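Local coordinates for protein CCMAN5 (Cellulosimicrobium cellulans, PDB 2XSG) that hydrolyses alpha-mannosidic linkages as a family 92 glycoside hydrolase and probably depends on a bound calcium ion, at residues 496-510 with 556-569. Residues are numbered along the deposited sequence; the frame is centred on the assembly and turned at random.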
ATOM      1  N   THR A 496     -19.832 -12.303  20.928  1.00  9.03           N
ATOM      2  CA  THR A 496     -20.413 -11.001  21.286  1.00  9.94           C
ATOM      3  C   THR A 496     -21.070 -11.160  22.649  1.00  9.86           C
ATOM      4  O   THR A 496     -22.161 -11.704  22.759  1.00 10.31           O
ATOM      5  CB  THR A 496     -21.454 -10.495  20.256  1.00 10.19           C
ATOM      6  OG1 THR A 496     -20.903 -10.515  18.935  1.00 11.02           O
ATOM      7  CG2 THR A 496     -21.915  -9.078  20.592  1.00 10.19           C
ATOM      8  N   LYS A 497     -20.392 -10.698  23.688  1.00 10.29           N
ATOM      9  CA  LYS A 497     -20.881 -10.837  25.058  1.00 10.32           C
ATOM     10  C   LYS A 497     -21.964  -9.827  25.378  1.00 10.22           C
ATOM     11  O   LYS A 497     -21.707  -8.619  25.346  1.00 10.55           O
ATOM     12  CB  LYS A 497     -19.734 -10.667  26.049  1.00 10.90           C
ATOM     13  CG  LYS A 497     -20.187 -10.725  27.502  1.00 11.88           C
ATOM     14  CD  LYS A 497     -19.078 -10.321  28.433  1.00 13.37           C
ATOM     15  CE  LYS A 497     -19.523 -10.518  29.873  1.00 15.78           C
ATOM     16  NZ  LYS A 497     -18.468 -10.069  30.798  1.00 16.49           N
ATOM     17  N   PRO A 498     -23.176 -10.307  25.720  1.00  9.88           N
ATOM     18  CA  PRO A 498     -24.254  -9.357  26.035  1.00  9.82           C
ATOM     19  C   PRO A 498     -23.903  -8.489  27.227  1.00  9.68           C
ATOM     20  O   PRO A 498     -23.260  -8.960  28.157  1.00 10.37           O
ATOM     21  CB  PRO A 498     -25.431 -10.266  26.404  1.00  9.64           C
ATOM     22  CG  PRO A 498     -25.136 -11.552  25.695  1.00 10.09           C
ATOM     23  CD  PRO A 498     -23.641 -11.702  25.774  1.00  8.81           C
ATOM     24  N   GLY A 499     -24.318  -7.233  27.190  1.00  9.95           N
ATOM     25  CA  GLY A 499     -24.104  -6.305  28.303  1.00 10.14           C
ATOM     26  C   GLY A 499     -22.639  -6.049  28.641  1.00 10.49           C
ATOM     27  O   GLY A 499     -22.320  -5.709  29.784  1.00 10.34           O
ATOM     28  N   ALA A 500     -21.754  -6.207  27.654  1.00 10.38           N
ATOM     29  CA  ALA A 500     -20.318  -5.925  27.835  1.00 10.82           C
ATOM     30  C   ALA A 500     -20.096  -4.448  28.141  1.00 10.96           C
ATOM     31  O   ALA A 500     -19.186  -4.106  28.876  1.00 10.46           O
ATOM     32  CB  ALA A 500     -19.511  -6.335  26.617  1.00 10.56           C
ATOM     33  N   TRP A 501     -20.929  -3.594  27.549  1.00 11.05           N
ATOM     34  CA  TRP A 501     -20.930  -2.178  27.828  1.00 11.71           C
ATOM     35  C   TRP A 501     -22.372  -1.735  28.083  1.00 11.74           C
ATOM     36  O   TRP A 501     -23.292  -2.197  27.407  1.00 11.44           O
ATOM     37  CB  TRP A 501     -20.302  -1.374  26.678  1.00 11.93           C
ATOM     38  CG  TRP A 501     -20.351   0.076  26.950  1.00 11.90           C
ATOM     39  CD1 TRP A 501     -19.667   0.750  27.928  1.00 12.44           C
ATOM     40  CD2 TRP A 501     -21.173   1.053  26.287  1.00 12.00           C
ATOM     41  NE1 TRP A 501     -20.009   2.087  27.910  1.00 10.52           N
ATOM     42  CE2 TRP A 501     -20.918   2.300  26.904  1.00 11.80           C
ATOM     43  CE3 TRP A 501     -22.087   0.998  25.227  1.00 12.30           C
ATOM     44  CZ2 TRP A 501     -21.558   3.482  26.497  1.00 12.88           C
ATOM     45  CZ3 TRP A 501     -22.714   2.177  24.816  1.00 10.37           C
ATOM     46  CH2 TRP A 501     -22.455   3.394  25.457  1.00 11.57           C
ATOM     47  N   THR A 502     -22.561  -0.859  29.070  1.00 12.43           N
ATOM     48  CA  THR A 502     -23.892  -0.341  29.410  1.00 12.62           C
ATOM     49  C   THR A 502     -23.987   1.134  29.050  1.00 12.96           C
ATOM     50  O   THR A 502     -23.200   1.950  29.542  1.00 12.40           O
ATOM     51  CB  THR A 502     -24.202  -0.535  30.895  1.00 12.81           C
ATOM     52  OG1 THR A 502     -24.259  -1.937  31.193  1.00 13.27           O
ATOM     53  CG2 THR A 502     -25.544   0.124  31.264  1.00 13.06           C
ATOM     54  N   ALA A 503     -24.943   1.469  28.184  1.00 13.22           N
ATOM     55  CA  ALA A 503     -25.140   2.847  27.748  1.00 13.78           C
ATOM     56  C   ALA A 503     -25.626   3.763  28.887  1.00 14.21           C
ATOM     57  O   ALA A 503     -26.053   3.279  29.942  1.00 14.09           O
ATOM     58  CB  ALA A 503     -26.096   2.900  26.552  1.00 13.89           C
ATOM     59  N   ALA A 504     -25.559   5.079  28.657  1.00 14.57           N
ATOM     60  CA  ALA A 504     -25.934   6.090  29.663  1.00 15.02           C
ATOM     61  C   ALA A 504     -27.371   5.939  30.170  1.00 15.03           C
ATOM     62  O   ALA A 504     -27.665   6.270  31.308  1.00 15.55           O
ATOM     63  CB  ALA A 504     -25.707   7.504  29.119  1.00 15.31           C
ATOM     64  N   ASP A 505     -28.258   5.425  29.327  1.00 14.90           N
ATOM     65  CA  ASP A 505     -29.640   5.209  29.717  1.00 14.83           C
ATOM     66  C   ASP A 505     -29.914   3.758  30.143  1.00 14.55           C
ATOM     67  O   ASP A 505     -31.076   3.352  30.238  1.00 14.55           O
ATOM     68  CB  ASP A 505     -30.556   5.568  28.556  1.00 15.41           C
ATOM     69  CG  ASP A 505     -30.440   4.586  27.398  1.00 16.49           C
ATOM     70  OD1 ASP A 505     -29.498   3.759  27.389  1.00 16.79           O
ATOM     71  OD2 ASP A 505     -31.299   4.633  26.500  1.00 17.00           O
ATOM     72  N   GLY A 506     -28.859   2.974  30.369  1.00 13.57           N
ATOM     73  CA  GLY A 506     -29.014   1.588  30.833  1.00 12.52           C
ATOM     74  C   GLY A 506     -29.049   0.510  29.756  1.00 11.52           C
ATOM     75  O   GLY A 506     -28.981  -0.673  30.075  1.00 11.77           O
ATOM     76  N   THR A 507     -29.155   0.908  28.486  1.00 10.69           N
ATOM     77  CA  THR A 507     -29.225  -0.042  27.375  1.00 10.12           C
ATOM     78  C   THR A 507     -28.008  -0.977  27.376  1.00  9.74           C
ATOM     79  O   THR A 507     -26.866  -0.517  27.495  1.00  9.74           O
ATOM     80  CB  THR A 507     -29.344   0.661  26.000  1.00 10.38           C
ATOM     81  OG1 THR A 507     -30.463   1.558  26.001  1.00 11.89           O
ATOM     82  CG2 THR A 507     -29.536  -0.358  24.866  1.00 10.39           C
ATOM     83  N   GLN A 508     -28.267  -2.280  27.244  1.00  8.55           N
ATOM     84  CA  GLN A 508     -27.215  -3.297  27.276  1.00  8.56           C
ATOM     85  C   GLN A 508     -26.620  -3.560  25.889  1.00  7.76           C
ATOM     86  O   GLN A 508     -27.308  -4.027  24.976  1.00  7.93           O
ATOM     87  CB  GLN A 508     -27.744  -4.585  27.891  1.00  8.47           C
ATOM     88  CG  GLN A 508     -28.259  -4.409  29.314  1.00 10.41           C
ATOM     89  CD  GLN A 508     -27.143  -4.028  30.243  1.00 13.34           C
ATOM     90  OE1 GLN A 508     -26.302  -4.854  30.590  1.00 14.84           O
ATOM     91  NE2 GLN A 508     -27.101  -2.756  30.630  1.00 15.14           N
ATOM     92  N   VAL A 509     -25.329  -3.288  25.750  1.00  7.22           N
ATOM     93  CA  VAL A 509     -24.666  -3.381  24.452  1.00  6.31           C
ATOM     94  C   VAL A 509     -23.658  -4.508  24.456  1.00  5.95           C
ATOM     95  O   VAL A 509     -22.741  -4.522  25.282  1.00  5.82           O
ATOM     96  CB  VAL A 509     -23.941  -2.058  24.096  1.00  6.56           C
ATOM     97  CG1 VAL A 509     -23.301  -2.156  22.718  1.00  5.83           C
ATOM     98  CG2 VAL A 509     -24.922  -0.859  24.201  1.00  6.31           C
ATOM     99  N   GLY A 510     -23.829  -5.453  23.530  1.00  5.73           N
ATOM    100  CA  GLY A 510     -22.914  -6.576  23.394  1.00  5.03           C
ATOM    101  C   GLY A 510     -21.663  -6.218  22.608  1.00  4.60           C
ATOM    102  O   GLY A 510     -21.725  -5.470  21.630  1.00  4.64           O
ATOM    103  N   ALA A 556     -26.640  -9.533  17.647  1.00  8.29           N
ATOM    104  CA  ALA A 556     -25.813 -10.078  18.718  1.00  8.14           C
ATOM    105  C   ALA A 556     -25.460  -9.017  19.762  1.00  8.12           C
ATOM    106  O   ALA A 556     -25.226  -9.348  20.923  1.00  8.28           O
ATOM    107  CB  ALA A 556     -24.543 -10.725  18.148  1.00  7.54           C
ATOM    108  N   MET A 557     -25.423  -7.752  19.329  1.00  8.03           N
ATOM    109  CA  MET A 557     -25.149  -6.601  20.183  1.00  7.75           C
ATOM    110  C   MET A 557     -26.316  -6.272  21.111  1.00  8.01           C
ATOM    111  O   MET A 557     -26.151  -5.530  22.091  1.00  8.19           O
ATOM    112  CB  MET A 557     -24.850  -5.360  19.328  1.00  7.76           C
ATOM    113  CG  MET A 557     -23.475  -5.334  18.660  1.00  6.95           C
ATOM    114  SD  MET A 557     -23.155  -3.745  17.849  1.00  6.62           S
ATOM    115  CE  MET A 557     -22.732  -2.689  19.246  1.00  5.24           C
ATOM    116  N   GLY A 558     -27.496  -6.793  20.785  1.00  8.23           N
ATOM    117  CA  GLY A 558     -28.694  -6.567  21.589  1.00  7.77           C
ATOM    118  C   GLY A 558     -29.704  -5.673  20.883  1.00  8.46           C
ATOM    119  O   GLY A 558     -30.532  -5.021  21.534  1.00  8.55           O
ATOM    120  N   GLY A 559     -29.628  -5.624  19.551  1.00  8.16           N
ATOM    121  CA  GLY A 559     -30.640  -4.928  18.757  1.00  8.36           C
ATOM    122  C   GLY A 559     -30.222  -3.556  18.260  1.00  8.65           C
ATOM    123  O   GLY A 559     -29.108  -3.107  18.509  1.00  7.72           O
ATOM    124  N   HIS A 560     -31.137  -2.897  17.559  1.00  8.86           N
ATOM    125  CA  HIS A 560     -30.829  -1.682  16.840  1.00 10.24           C
ATOM    126  C   HIS A 560     -30.383  -0.541  17.749  1.00  9.85           C
ATOM    127  O   HIS A 560     -29.361   0.102  17.498  1.00  9.00           O
ATOM    128  CB  HIS A 560     -32.024  -1.252  15.993  1.00 10.58           C
ATOM    129  CG  HIS A 560     -31.759  -0.035  15.169  1.00 14.51           C
ATOM    130  ND1 HIS A 560     -31.376  -0.098  13.843  1.00 17.42           N
ATOM    131  CD2 HIS A 560     -31.832   1.284  15.479  1.00 15.48           C
ATOM    132  CE1 HIS A 560     -31.221   1.129  13.375  1.00 18.16           C
ATOM    133  NE2 HIS A 560     -31.488   1.984  14.350  1.00 18.09           N
ATOM    134  N   GLU A 561     -31.152  -0.295  18.801  1.00  9.76           N
ATOM    135  CA  GLU A 561     -30.826   0.783  19.733  1.00 10.61           C
ATOM    136  C   GLU A 561     -29.459   0.549  20.397  1.00 10.34           C
ATOM    137  O   GLU A 561     -28.693   1.504  20.599  1.00 10.28           O
ATOM    138  CB  GLU A 561     -31.953   0.984  20.775  1.00 10.94           C
ATOM    139  CG  GLU A 561     -31.766   2.181  21.748  1.00 12.65           C
ATOM    140  CD  GLU A 561     -31.696   3.564  21.069  1.00 14.38           C
ATOM    141  OE1 GLU A 561     -32.056   3.711  19.872  1.00 14.31           O
ATOM    142  OE2 GLU A 561     -31.273   4.521  21.752  1.00 14.09           O
ATOM    143  N   ALA A 562     -29.153  -0.709  20.718  1.00  9.45           N
ATOM    144  CA  ALA A 562     -27.873  -1.034  21.338  1.00  9.17           C
ATOM    145  C   ALA A 562     -26.724  -0.711  20.376  1.00  8.62           C
ATOM    146  O   ALA A 562     -25.738  -0.098  20.785  1.00  8.40           O
ATOM    147  CB  ALA A 562     -27.823  -2.497  21.776  1.00  9.46           C
ATOM    148  N   ALA A 563     -26.870  -1.111  19.104  1.00  8.19           N
ATOM    149  CA  ALA A 563     -25.873  -0.801  18.049  1.00  7.47           C
ATOM    150  C   ALA A 563     -25.694   0.691  17.865  1.00  7.05           C
ATOM    151  O   ALA A 563     -24.556   1.181  17.754  1.00  6.89           O
ATOM    152  CB  ALA A 563     -26.275  -1.422  16.726  1.00  7.36           C
ATOM    153  N   ARG A 564     -26.822   1.402  17.808  1.00  6.19           N
ATOM    154  CA  ARG A 564     -26.842   2.838  17.542  1.00  6.15           C
ATOM    155  C   ARG A 564     -26.087   3.574  18.638  1.00  5.87           C
ATOM    156  O   ARG A 564     -25.282   4.465  18.346  1.00  5.61           O
ATOM    157  CB  ARG A 564     -28.286   3.356  17.409  1.00  6.29           C
ATOM    158  CG  ARG A 564     -28.416   4.857  17.019  1.00  7.26           C
ATOM    159  CD  ARG A 564     -29.856   5.397  17.213  1.00  8.17           C
ATOM    160  NE  ARG A 564     -30.176   5.602  18.627  1.00  7.05           N
ATOM    161  CZ  ARG A 564     -29.801   6.661  19.347  1.00  8.40           C
ATOM    162  NH1 ARG A 564     -29.102   7.650  18.788  1.00  7.07           N
ATOM    163  NH2 ARG A 564     -30.129   6.736  20.637  1.00  7.22           N
ATOM    164  N   LEU A 565     -26.326   3.168  19.888  1.00  5.28           N
ATOM    165  CA  LEU A 565     -25.669   3.785  21.042  1.00  5.27           C
ATOM    166  C   LEU A 565     -24.189   3.362  21.125  1.00  5.36           C
ATOM    167  O   LEU A 565     -23.337   4.158  21.505  1.00  5.46           O
ATOM    168  CB  LEU A 565     -26.415   3.444  22.336  1.00  5.23           C
ATOM    169  CG  LEU A 565     -27.790   4.107  22.536  1.00  6.68           C
ATOM    170  CD1 LEU A 565     -28.548   3.415  23.643  1.00  7.69           C
ATOM    171  CD2 LEU A 565     -27.651   5.596  22.866  1.00  6.62           C
ATOM    172  N   GLY A 566     -23.895   2.113  20.758  1.00  4.45           N
ATOM    173  CA  GLY A 566     -22.505   1.637  20.661  1.00  4.45           C
ATOM    174  C   GLY A 566     -21.667   2.456  19.683  1.00  4.76           C
ATOM    175  O   GLY A 566     -20.530   2.865  19.994  1.00  4.82           O
ATOM    176  N   MET A 567     -22.239   2.708  18.507  1.00  4.97           N
ATOM    177  CA  MET A 567     -21.575   3.466  17.444  1.00  5.05           C
ATOM    178  C   MET A 567     -21.306   4.880  17.888  1.00  5.39           C
ATOM    179  O   MET A 567     -20.204   5.381  17.712  1.00  5.18           O
ATOM    180  CB  MET A 567     -22.396   3.441  16.156  1.00  4.37           C
ATOM    181  CG  MET A 567     -22.013   2.312  15.219  1.00  4.10           C
ATOM    182  SD  MET A 567     -20.234   2.207  14.822  1.00  8.26           S
ATOM    183  CE  MET A 567     -19.965   3.738  13.965  1.00  3.82           C
ATOM    184  N   ARG A 568     -22.301   5.511  18.513  1.00  5.74           N
ATOM    185  CA  ARG A 568     -22.097   6.817  19.117  1.00  6.55           C
ATOM    186  C   ARG A 568     -20.982   6.833  20.164  1.00  6.89           C
ATOM    187  O   ARG A 568     -20.167   7.739  20.156  1.00  7.51           O
ATOM    188  CB  ARG A 568     -23.414   7.385  19.663  1.00  7.21           C
ATOM    189  CG  ARG A 568     -24.471   7.560  18.555  1.00  7.88           C
ATOM    190  CD  ARG A 568     -25.807   8.080  19.061  1.00 12.31           C
ATOM    191  NE  ARG A 568     -25.664   9.470  19.483  1.00 17.18           N
ATOM    192  CZ  ARG A 568     -26.014  10.534  18.763  1.00 15.63           C
ATOM    193  NH1 ARG A 568     -26.569  10.402  17.578  1.00 16.73           N
ATOM    194  NH2 ARG A 568     -25.815  11.738  19.256  1.00 17.44           N
ATOM    195  N   HIS A 569     -20.939   5.835  21.046  1.00  6.62           N
ATOM    196  CA  HIS A 569     -19.878   5.721  22.052  1.00  7.31           C
ATOM    197  C   HIS A 569     -18.493   5.475  21.419  1.00  7.55           C
ATOM    198  O   HIS A 569     -17.488   6.039  21.880  1.00  7.97           O
ATOM    199  CB  HIS A 569     -20.191   4.594  23.042  1.00  7.15           C
ATOM    200  CG  HIS A 569     -19.376   4.654  24.294  1.00  7.62           C
ATOM    201  ND1 HIS A 569     -19.545   5.638  25.244  1.00  8.14           N
ATOM    202  CD2 HIS A 569     -18.383   3.857  24.754  1.00  8.98           C
ATOM    203  CE1 HIS A 569     -18.693   5.445  26.236  1.00  7.57           C
ATOM    204  NE2 HIS A 569     -17.978   4.368  25.967  1.00  8.38           N
TER
HETATM  205  O   HOH W   1     -24.761 -11.869  21.933  1.00  7.31           O
HETATM  206  O   HOH W   2     -26.417  -6.681  25.131  1.00  6.93           O
HETATM  207  O   HOH W   3     -29.802  -4.519  24.566  1.00  5.22           O
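Trp501 and His569 form a face-to-face stack: CZ2 of the indole sits over the centre of the imidazole, 3.2 Å from His569 ND1, with the ring planes 25° apart. On the opposite indole face, toward the rim, lies Ala503 N, while the His569 ring also meets that of His574. The pair belongs to the packing of a beta hairpin on helix 560-569, both within the family 92 catalytic domain, strand 508-510 crossing the helix axis at 78°. Trp501 is the second residue of a classic beta bulge, in which it and Ala500 both face Val509; with CG anti to the backbone N, the ring is carried over the His569 imidazole. Replacing the indole with the methyl of an alanine is likely to strip the cover from that imidazole and open a gap beside Gly566. At the hairpin turn, Asp505 OD1 accepts from Thr507 N, closing an Asx turn, and from Thr507 OG1 on the same face of the carboxylate. Leu565 CD1 lodges among Ala503 CB, Asp505 and Thr507, 3.6 Å from Thr507 OG1. Further along, Val509 CG1 packs 3.6 Å from Met557 CE, the two side chains lying side by side. Gly558 ends the preceding helix in a Schellman motif, and just before it Met557 O accepts from Gly510 N at 2.7 Å, N-H...O angle 167°.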